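Local coordinates for protein adenylyltransferase VopS (Vibrio parahaemolyticus, PDB 3LET) that transfers AMP from ATP to a threonine of host Rho GTPases through its Fic domain, blocking effector binding and so inhibiting actin assembly in infected cells, at residues A[74-79]-A[122-127]; A[97-102]-A[118-123]; A[92-97]-A[235-240]. All coordinates share one frame; numbering follows the deposited sequence.

Contact 1. Residues A[74-79]-A[122-127]; sequences LETDSG and AVFDME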
loop_
_atom_site.group_PDB
_atom_site.type_symbol
_atom_site.label_atom_id
_atom_site.label_comp_id
_atom_site.label_asym_id
_atom_site.label_seq_id
_atom_site.Cartn_x
_atom_site.Cartn_y
_atom_site.Cartn_z
ATOM N N LEU A 74 -2.103 -16.237 -7.505
ATOM C CA LEU A 74 -1.169 -16.192 -6.375
ATOM C C LEU A 74 -0.000 -17.169 -6.559
ATOM O O LEU A 74 1.058 -17.008 -5.929
ATOM C CB LEU A 74 -1.919 -16.507 -5.064
ATOM C CG LEU A 74 -2.894 -15.416 -4.622
ATOM C CD1 LEU A 74 -3.861 -15.965 -3.554
ATOM C CD2 LEU A 74 -2.128 -14.179 -4.071
ATOM N N GLU A 75 -0.171 -18.204 -7.392
ATOM C CA GLU A 75 0.934 -19.134 -7.603
ATOM C C GLU A 75 1.799 -18.799 -8.833
ATOM O O GLU A 75 2.767 -19.505 -9.105
ATOM C CB GLU A 75 0.423 -20.571 -7.711
ATOM C CG GLU A 75 -0.257 -21.065 -6.447
ATOM C CD GLU A 75 0.602 -20.872 -5.200
ATOM O OE1 GLU A 75 1.791 -21.263 -5.233
ATOM O OE2 GLU A 75 0.089 -20.332 -4.190
ATOM N N THR A 76 1.449 -17.761 -9.587
ATOM C CA THR A 76 2.284 -17.383 -10.752
ATOM C C THR A 76 3.602 -16.782 -10.271
ATOM O O THR A 76 3.722 -16.360 -9.110
ATOM C CB THR A 76 1.593 -16.347 -11.665
ATOM O OG1 THR A 76 1.323 -15.155 -10.928
ATOM C CG2 THR A 76 0.258 -16.899 -12.228
ATOM N N ASP A 77 4.596 -16.729 -11.153
ATOM C CA ASP A 77 5.853 -16.102 -10.788
ATOM C C ASP A 77 5.624 -14.664 -10.299
ATOM O O ASP A 77 6.192 -14.254 -9.273
ATOM C CB ASP A 77 6.811 -16.101 -11.979
ATOM C CG ASP A 77 7.471 -17.451 -12.185
ATOM O OD1 ASP A 77 7.086 -18.414 -11.475
ATOM O OD2 ASP A 77 8.378 -17.544 -13.044
ATOM N N SER A 78 4.827 -13.875 -11.015
ATOM C CA SER A 78 4.613 -12.481 -10.569
ATOM C C SER A 78 3.836 -12.428 -9.260
ATOM O O SER A 78 4.084 -11.572 -8.422
ATOM C CB SER A 78 3.911 -11.628 -11.635
ATOM O OG SER A 78 2.693 -12.210 -12.035
ATOM N N GLY A 79 2.920 -13.370 -9.052
ATOM C CA GLY A 79 2.202 -13.405 -7.795
ATOM C C GLY A 79 3.141 -13.694 -6.633
ATOM O O GLY A 79 3.020 -13.113 -5.556
ATOM N N ALA A 122 0.718 -9.989 -16.724
ATOM C CA ALA A 122 1.338 -8.739 -17.173
ATOM C C ALA A 122 0.956 -7.576 -16.245
ATOM O O ALA A 122 1.783 -6.713 -15.953
ATOM C CB ALA A 122 0.963 -8.434 -18.645
ATOM N N VAL A 123 -0.287 -7.552 -15.754
ATOM C CA VAL A 123 -0.697 -6.502 -14.823
ATOM C C VAL A 123 0.154 -6.604 -13.553
ATOM O O VAL A 123 0.690 -5.614 -13.101
ATOM C CB VAL A 123 -2.201 -6.597 -14.463
ATOM C CG1 VAL A 123 -2.544 -5.665 -13.285
ATOM C CG2 VAL A 123 -3.067 -6.273 -15.696
ATOM N N PHE A 124 0.304 -7.806 -13.012
ATOM C CA PHE A 124 1.131 -8.028 -11.797
ATOM C C PHE A 124 2.583 -7.630 -12.057
ATOM O O PHE A 124 3.232 -7.003 -11.200
ATOM C CB PHE A 124 1.131 -9.519 -11.398
ATOM C CG PHE A 124 -0.016 -9.949 -10.506
ATOM C CD1 PHE A 124 -1.121 -9.144 -10.303
ATOM C CD2 PHE A 124 0.027 -11.188 -9.879
ATOM C CE1 PHE A 124 -2.156 -9.550 -9.500
ATOM C CE2 PHE A 124 -1.024 -11.609 -9.081
ATOM C CZ PHE A 124 -2.121 -10.784 -8.900
ATOM N N ASP A 125 3.124 -8.003 -13.227
ATOM C CA ASP A 125 4.532 -7.684 -13.541
ATOM C C ASP A 125 4.746 -6.165 -13.530
ATOM O O ASP A 125 5.828 -5.665 -13.133
ATOM C CB ASP A 125 4.905 -8.190 -14.944
ATOM C CG ASP A 125 5.336 -9.673 -14.983
ATOM O OD1 ASP A 125 5.769 -10.235 -13.964
ATOM O OD2 ASP A 125 5.277 -10.270 -16.084
ATOM N N MET A 126 3.763 -5.421 -14.033
ATOM C CA MET A 126 3.860 -3.945 -14.063
ATOM C C MET A 126 3.855 -3.434 -12.635
ATOM O O MET A 126 4.655 -2.560 -12.275
ATOM C CB MET A 126 2.691 -3.309 -14.831
ATOM C CG MET A 126 2.688 -3.614 -16.329
ATOM S SD MET A 126 4.116 -2.903 -17.145
ATOM C CE MET A 126 3.883 -1.158 -16.803
ATOM N N GLU A 127 2.992 -4.003 -11.815
ATOM C CA GLU A 127 2.927 -3.555 -10.419
ATOM C C GLU A 127 4.260 -3.848 -9.737
ATOM O O GLU A 127 4.827 -2.983 -9.065
ATOM C CB GLU A 127 1.790 -4.245 -9.681
ATOM C CG GLU A 127 1.664 -3.825 -8.201
ATOM C CD GLU A 127 1.173 -2.378 -7.997
ATOM O OE1 GLU A 127 0.950 -1.655 -8.987
ATOM O OE2 GLU A 127 1.005 -1.965 -6.818
#
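S78 sets its hydroxymethyl group against the benzyl side chain of F124 where the first turn of helix 77-86 meets helix 113-139, and the touch is a useful case of a capped helix start used as a packing surface. The contact is compact, burying 195 Å² in all, and the two segments come nearest at S78 and D125, whose CA atoms lie 5.6 Å apart.

Van der Waals packing does the joining. S78 OG rests 3.2 Å from F124 CB and continues along the rim of the ring, near its plane, close to CD2. The backbone comes to the same rim: G79 N is 3.7 Å from F124 CD2, with its CA beside CE2. The phenyl group therefore meets the new helix turn edge-on, placed there by a chi1 of -87° that turns CG away from its own carbonyl carbon. The F124 side chain also touches L82 and A95, the latter on helix 88-102. On the outer side, D125 OD1 lies 3.3 Å from S78 CB, a carboxylate oxygen against a methylene.

Polar bonding stays on the side of 74-79. T76 is the N-cap of helix 77-86: its OG1 accepts from G79 N at 3.0 Å, with an angle of 150° at the hydrogen. The same hydroxyl is hydrogen-bonded to M73 O, and S78 OG gives it a further, weak bond at 3.4 Å.

The chemistry thus divides the labour. The cap satisfies the N-H of G79 within its own turn, even as that nitrogen packs at the edge of a buried aromatic ring. Shape, more than polar pairing, holds the two segments together, as packing inside the helical N-terminal domain of VopS, away from the predicted ATP-binding residues.

Contact 2. Residues A[97-102]-A[118-123]; sequences RVVKDY and NQMQAV
M120 and V98 lie alongside one another, pointing opposite ways, and around this pair helices 88-102 and 113-139 pack; the axes of the two short segments approach to 10.5 Å, their N-to-C directions at 128°. M120 CG lies 3.8 Å from V98 CG1 and slightly closer to Y102 CB. Its chi2 is extended (-175°), which carries SD to 3.7 Å from V99 CA, while V99 CG2 passes the sulfur at an oblique angle; the bend at chi3 only turns the terminal methyl. M69 and M73 of helix 58-75 add to the surroundings of M120.

V123 works with both branches. CG1 meets the methyls of V98 tip to tip, and CG2 sits over one face of the Y102 ring, 3.9 Å from its centroid and 9° off the normal, a well-centred CH-pi contact. At the end of helix 88-102 a water donates to Y102 O at 2.7 Å and to Q119 OE1 at 2.9 Å; Y102 O also accepts a hydrogen bond from R116 NH1.

The result is an apolar interface between two inclined helices of the all-helical N-terminal domain of VopS, with one water bridging its more exposed side.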
loop_
_atom_site.group_PDB
_atom_site.type_symbol
_atom_site.label_atom_id
_atom_site.label_comp_id
_atom_site.label_asym_id
_atom_site.label_seq_id
_atom_site.Cartn_x
_atom_site.Cartn_y
_atom_site.Cartn_z
ATOM N N ARG A 97 -8.787 -7.975 -6.488
ATOM C CA ARG A 97 -9.240 -6.779 -7.231
ATOM C C ARG A 97 -8.840 -6.819 -8.707
ATOM O O ARG A 97 -9.606 -6.378 -9.574
ATOM C CB ARG A 97 -8.673 -5.486 -6.603
ATOM C CG ARG A 97 -9.161 -5.214 -5.203
ATOM C CD ARG A 97 -10.673 -5.308 -5.095
ATOM N NE ARG A 97 -11.349 -4.186 -5.741
ATOM C CZ ARG A 97 -11.814 -3.111 -5.107
ATOM N NH1 ARG A 97 -11.676 -2.987 -3.793
ATOM N NH2 ARG A 97 -12.422 -2.154 -5.797
ATOM N N VAL A 98 -7.652 -7.350 -8.999
ATOM C CA VAL A 98 -7.196 -7.474 -10.379
ATOM C C VAL A 98 -8.080 -8.486 -11.102
ATOM O O VAL A 98 -8.487 -8.266 -12.244
ATOM C CB VAL A 98 -5.697 -7.856 -10.409
ATOM C CG1 VAL A 98 -5.248 -8.383 -11.785
ATOM C CG2 VAL A 98 -4.856 -6.600 -10.007
ATOM N N VAL A 99 -8.399 -9.581 -10.426
ATOM C CA VAL A 99 -9.288 -10.610 -11.026
ATOM C C VAL A 99 -10.668 -10.032 -11.302
ATOM O O VAL A 99 -11.280 -10.285 -12.351
ATOM C CB VAL A 99 -9.440 -11.833 -10.094
ATOM C CG1 VAL A 99 -10.635 -12.747 -10.559
ATOM C CG2 VAL A 99 -8.166 -12.614 -10.091
ATOM N N LYS A 100 -11.178 -9.244 -10.368
ATOM C CA LYS A 100 -12.468 -8.592 -10.589
ATOM C C LYS A 100 -12.402 -7.677 -11.792
ATOM O O LYS A 100 -13.371 -7.577 -12.549
ATOM C CB LYS A 100 -12.932 -7.815 -9.332
ATOM C CG LYS A 100 -13.435 -8.744 -8.221
ATOM C CD LYS A 100 -13.803 -7.989 -6.946
ATOM C CE LYS A 100 -14.378 -8.920 -5.880
ATOM N NZ LYS A 100 -15.766 -9.352 -6.192
ATOM N N ASP A 101 -11.272 -7.003 -11.983
ATOM C CA ASP A 101 -11.185 -5.969 -13.021
ATOM C C ASP A 101 -10.825 -6.536 -14.373
ATOM O O ASP A 101 -11.262 -6.012 -15.389
ATOM C CB ASP A 101 -10.127 -4.913 -12.667
ATOM C CG ASP A 101 -10.588 -3.975 -11.557
ATOM O OD1 ASP A 101 -11.775 -4.067 -11.174
ATOM O OD2 ASP A 101 -9.770 -3.148 -11.077
ATOM N N TYR A 102 -10.012 -7.593 -14.383
ATOM C CA TYR A 102 -9.420 -8.096 -15.625
ATOM C C TYR A 102 -9.784 -9.547 -15.927
ATOM O O TYR A 102 -9.506 -10.035 -17.013
ATOM C CB TYR A 102 -7.901 -8.043 -15.528
ATOM C CG TYR A 102 -7.339 -6.646 -15.503
ATOM C CD1 TYR A 102 -7.101 -5.953 -16.683
ATOM C CD2 TYR A 102 -7.026 -6.026 -14.294
ATOM C CE1 TYR A 102 -6.560 -4.674 -16.673
ATOM C CE2 TYR A 102 -6.489 -4.727 -14.268
ATOM C CZ TYR A 102 -6.260 -4.071 -15.468
ATOM O OH TYR A 102 -5.737 -2.803 -15.463
ATOM N N ASN A 118 -2.867 -14.883 -18.455
ATOM C CA ASN A 118 -1.690 -14.261 -19.038
ATOM C C ASN A 118 -1.739 -12.757 -18.952
ATOM O O ASN A 118 -0.749 -12.131 -18.606
ATOM C CB ASN A 118 -1.532 -14.695 -20.499
ATOM C CG ASN A 118 -1.034 -16.111 -20.624
ATOM O OD1 ASN A 118 -0.698 -16.748 -19.628
ATOM N ND2 ASN A 118 -0.966 -16.611 -21.851
ATOM N N GLN A 119 -2.890 -12.167 -19.257
ATOM C CA GLN A 119 -3.041 -10.723 -19.165
ATOM C C GLN A 119 -2.834 -10.242 -17.739
ATOM O O GLN A 119 -2.206 -9.214 -17.520
ATOM C CB GLN A 119 -4.413 -10.278 -19.673
ATOM C CG GLN A 119 -4.569 -10.494 -21.179
ATOM C CD GLN A 119 -5.989 -10.327 -21.656
ATOM O OE1 GLN A 119 -6.930 -10.762 -20.999
ATOM N NE2 GLN A 119 -6.154 -9.699 -22.815
ATOM N N MET A 120 -3.372 -10.977 -16.774
ATOM C CA MET A 120 -3.228 -10.580 -15.377
ATOM C C MET A 120 -1.787 -10.737 -14.872
ATOM O O MET A 120 -1.346 -10.000 -13.989
ATOM C CB MET A 120 -4.225 -11.325 -14.501
ATOM C CG MET A 120 -5.639 -10.814 -14.735
ATOM S SD MET A 120 -6.852 -11.543 -13.650
ATOM C CE MET A 120 -6.674 -13.276 -14.030
ATOM N N GLN A 121 -1.036 -11.685 -15.415
ATOM C CA GLN A 121 0.388 -11.742 -15.061
ATOM C C GLN A 121 1.113 -10.516 -15.567
ATOM O O GLN A 121 2.052 -10.042 -14.914
ATOM C CB GLN A 121 1.056 -13.008 -15.607
ATOM C CG GLN A 121 0.628 -14.250 -14.838
ATOM C CD GLN A 121 1.220 -15.521 -15.402
ATOM O OE1 GLN A 121 2.350 -15.910 -15.073
ATOM N NE2 GLN A 121 0.470 -16.169 -16.278
ATOM N N ALA A 122 0.718 -9.989 -16.724
ATOM C CA ALA A 122 1.338 -8.739 -17.173
ATOM C C ALA A 122 0.956 -7.576 -16.245
ATOM O O ALA A 122 1.783 -6.713 -15.953
ATOM C CB ALA A 122 0.963 -8.434 -18.645
ATOM N N VAL A 123 -0.287 -7.552 -15.754
ATOM C CA VAL A 123 -0.697 -6.502 -14.823
ATOM C C VAL A 123 0.154 -6.604 -13.553
ATOM O O VAL A 123 0.690 -5.614 -13.101
ATOM C CB VAL A 123 -2.201 -6.597 -14.463
ATOM C CG1 VAL A 123 -2.544 -5.665 -13.285
ATOM C CG2 VAL A 123 -3.067 -6.273 -15.696
HETATM O O HOH W 1 -8.086 -8.906 -19.070
#

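Contact 3. Residues A[92-97]-A[235-240]; sequences KSLAVR and LPSSIG
The start of helix 238-255 comes up to one face of helix 88-102, with the CA atoms of L94 and I239 6.2 Å apart and 205 Å² buried between the segments. I239 contributes the largest share of that area and uses both of its branches. Its CD1 reaches the helix backbone, 3.8 Å from L94 CA and equally near S93 O, with S93 CB a little farther off. The shorter branch turns to the neighbouring side chain, CG2 lying 3.9 Å from L94 CB. With CG1 anti to the carbonyl carbon (chi1 -66°) and the chain extended beyond it, the ethyl arm is carried across to S93, L94 and R97 together. R97 crosses this arm at about a right angle, its CG 4.0 Å from I239 CD1, while its guanidinium group makes a cation-pi contact with Y225, a residue that also touches L94 and I239.

Such packing illustrates how an N-terminal helical domain can be joined to a Fic domain: residues 92-97 belong to the VopS N-terminal family and 235-240 to the Fic/DOC family, and the segments meet where a Fic-domain helix begins. S237 is the N-cap of that helix, its OG accepting from G240 N at 2.8 Å with an angle of 148° at the hydrogen. The same oxygen is hydrogen-bonded to the carboxylate of E127 on helix 113-139, which ties the cap to the N-terminal domain a second time. Beside these polar bonds lies L94, whose CD1 stands 3.9 Å from S237 OG, so the cap is flanked by a leucine methyl.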
loop_
_atom_site.group_PDB
_atom_site.type_symbol
_atom_site.label_atom_id
_atom_site.label_comp_id
_atom_site.label_asym_id
_atom_site.label_seq_id
_atom_site.Cartn_x
_atom_site.Cartn_y
_atom_site.Cartn_z
ATOM N N LYS A 92 -2.988 -11.107 -1.627
ATOM C CA LYS A 92 -4.312 -11.693 -1.824
ATOM C C LYS A 92 -5.353 -10.610 -2.107
ATOM O O LYS A 92 -6.236 -10.794 -2.932
ATOM C CB LYS A 92 -4.721 -12.530 -0.622
ATOM C CG LYS A 92 -6.166 -13.036 -0.743
ATOM C CD LYS A 92 -6.468 -14.182 0.208
ATOM C CE LYS A 92 -7.874 -14.741 -0.046
ATOM N NZ LYS A 92 -8.143 -16.022 0.681
ATOM N N SER A 93 -5.294 -9.484 -1.386
ATOM C CA SER A 93 -6.299 -8.428 -1.559
ATOM C C SER A 93 -6.177 -7.891 -2.972
ATOM O O SER A 93 -7.185 -7.601 -3.637
ATOM C CB SER A 93 -6.069 -7.239 -0.585
ATOM O OG SER A 93 -5.967 -7.681 0.744
ATOM N N LEU A 94 -4.927 -7.691 -3.396
ATOM C CA LEU A 94 -4.647 -7.126 -4.703
ATOM C C LEU A 94 -5.112 -8.099 -5.778
ATOM O O LEU A 94 -5.693 -7.713 -6.764
ATOM C CB LEU A 94 -3.119 -6.865 -4.875
ATOM C CG LEU A 94 -2.736 -6.281 -6.242
ATOM C CD1 LEU A 94 -3.550 -5.045 -6.588
ATOM C CD2 LEU A 94 -1.236 -5.937 -6.275
ATOM N N ALA A 95 -4.794 -9.365 -5.588
ATOM C CA ALA A 95 -5.103 -10.388 -6.587
ATOM C C ALA A 95 -6.627 -10.409 -6.836
ATOM O O ALA A 95 -7.092 -10.478 -7.977
ATOM C CB ALA A 95 -4.606 -11.747 -6.087
ATOM N N VAL A 96 -7.403 -10.349 -5.760
ATOM C CA VAL A 96 -8.868 -10.334 -5.888
ATOM C C VAL A 96 -9.365 -9.165 -6.709
ATOM O O VAL A 96 -10.275 -9.326 -7.544
ATOM C CB VAL A 96 -9.550 -10.258 -4.497
ATOM C CG1 VAL A 96 -11.051 -10.096 -4.659
ATOM C CG2 VAL A 96 -9.215 -11.525 -3.703
ATOM N N ARG A 97 -8.787 -7.975 -6.488
ATOM C CA ARG A 97 -9.240 -6.779 -7.231
ATOM C C ARG A 97 -8.840 -6.819 -8.707
ATOM O O ARG A 97 -9.606 -6.378 -9.574
ATOM C CB ARG A 97 -8.673 -5.486 -6.603
ATOM C CG ARG A 97 -9.161 -5.214 -5.203
ATOM C CD ARG A 97 -10.673 -5.308 -5.095
ATOM N NE ARG A 97 -11.349 -4.186 -5.741
ATOM C CZ ARG A 97 -11.814 -3.111 -5.107
ATOM N NH1 ARG A 97 -11.676 -2.987 -3.793
ATOM N NH2 ARG A 97 -12.422 -2.154 -5.797
ATOM N N LEU A 235 2.742 5.056 -10.644
ATOM C CA LEU A 235 2.100 5.061 -9.321
ATOM C C LEU A 235 1.758 3.632 -8.901
ATOM O O LEU A 235 1.091 2.939 -9.666
ATOM C CB LEU A 235 0.777 5.820 -9.375
ATOM C CG LEU A 235 0.571 7.134 -8.624
ATOM C CD1 LEU A 235 -0.929 7.422 -8.566
ATOM C CD2 LEU A 235 1.156 7.096 -7.232
ATOM N N PRO A 236 2.187 3.203 -7.697
ATOM C CA PRO A 236 1.759 1.916 -7.128
ATOM C C PRO A 236 0.238 1.835 -7.022
ATOM O O PRO A 236 -0.406 2.876 -6.908
ATOM C CB PRO A 236 2.364 1.937 -5.730
ATOM C CG PRO A 236 3.549 2.825 -5.859
ATOM C CD PRO A 236 3.139 3.891 -6.806
ATOM N N SER A 237 -0.336 0.635 -7.062
ATOM C CA SER A 237 -1.748 0.490 -6.742
ATOM C C SER A 237 -1.903 0.957 -5.303
ATOM O O SER A 237 -0.921 1.064 -4.560
ATOM C CB SER A 237 -2.193 -0.976 -6.850
ATOM O OG SER A 237 -1.465 -1.805 -5.945
ATOM N N SER A 238 -3.134 1.207 -4.878
ATOM C CA SER A 238 -3.342 1.632 -3.513
ATOM C C SER A 238 -2.907 0.514 -2.583
ATOM O O SER A 238 -2.248 0.752 -1.558
ATOM C CB SER A 238 -4.807 2.011 -3.261
ATOM O OG SER A 238 -5.701 0.989 -3.666
ATOM N N ILE A 239 -3.278 -0.716 -2.918
ATOM C CA ILE A 239 -2.926 -1.846 -2.053
ATOM C C ILE A 239 -1.409 -2.096 -2.043
ATOM O O ILE A 239 -0.794 -2.370 -0.999
ATOM C CB ILE A 239 -3.655 -3.097 -2.547
ATOM C CG1 ILE A 239 -5.167 -2.908 -2.353
ATOM C CG2 ILE A 239 -3.128 -4.368 -1.835
ATOM C CD1 ILE A 239 -6.001 -3.998 -3.012
ATOM N N GLY A 240 -0.811 -2.036 -3.228
ATOM C CA GLY A 240 0.618 -2.235 -3.360
ATOM C C GLY A 240 1.401 -1.198 -2.568
ATOM O O GLY A 240 2.334 -1.524 -1.862
#

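Contacts 1 and 2 have centres about 8 Å apart, and their segments overlap in sequence at A122 and V123 on helix 113-139; F124 CE1 of contact 1 touches V98 CG1 of contact 2 at 4.0 Å. The segments of contacts 2 and 3 overlap at R97 on helix 88-102, and contact 2 lies nested within the loop that contact 3 closes. Between contacts 1 and 3, whose centres are about 11 Å apart, the link is polar as well, through the hydrogen-bonded E127 OE2 and S237 OG, 2.6 Å apart, and F124 CZ packs on A95 CA. All three lie away from the predicted ATP-binding residues and are best described as structural packing, with contact 3 spanning the two families.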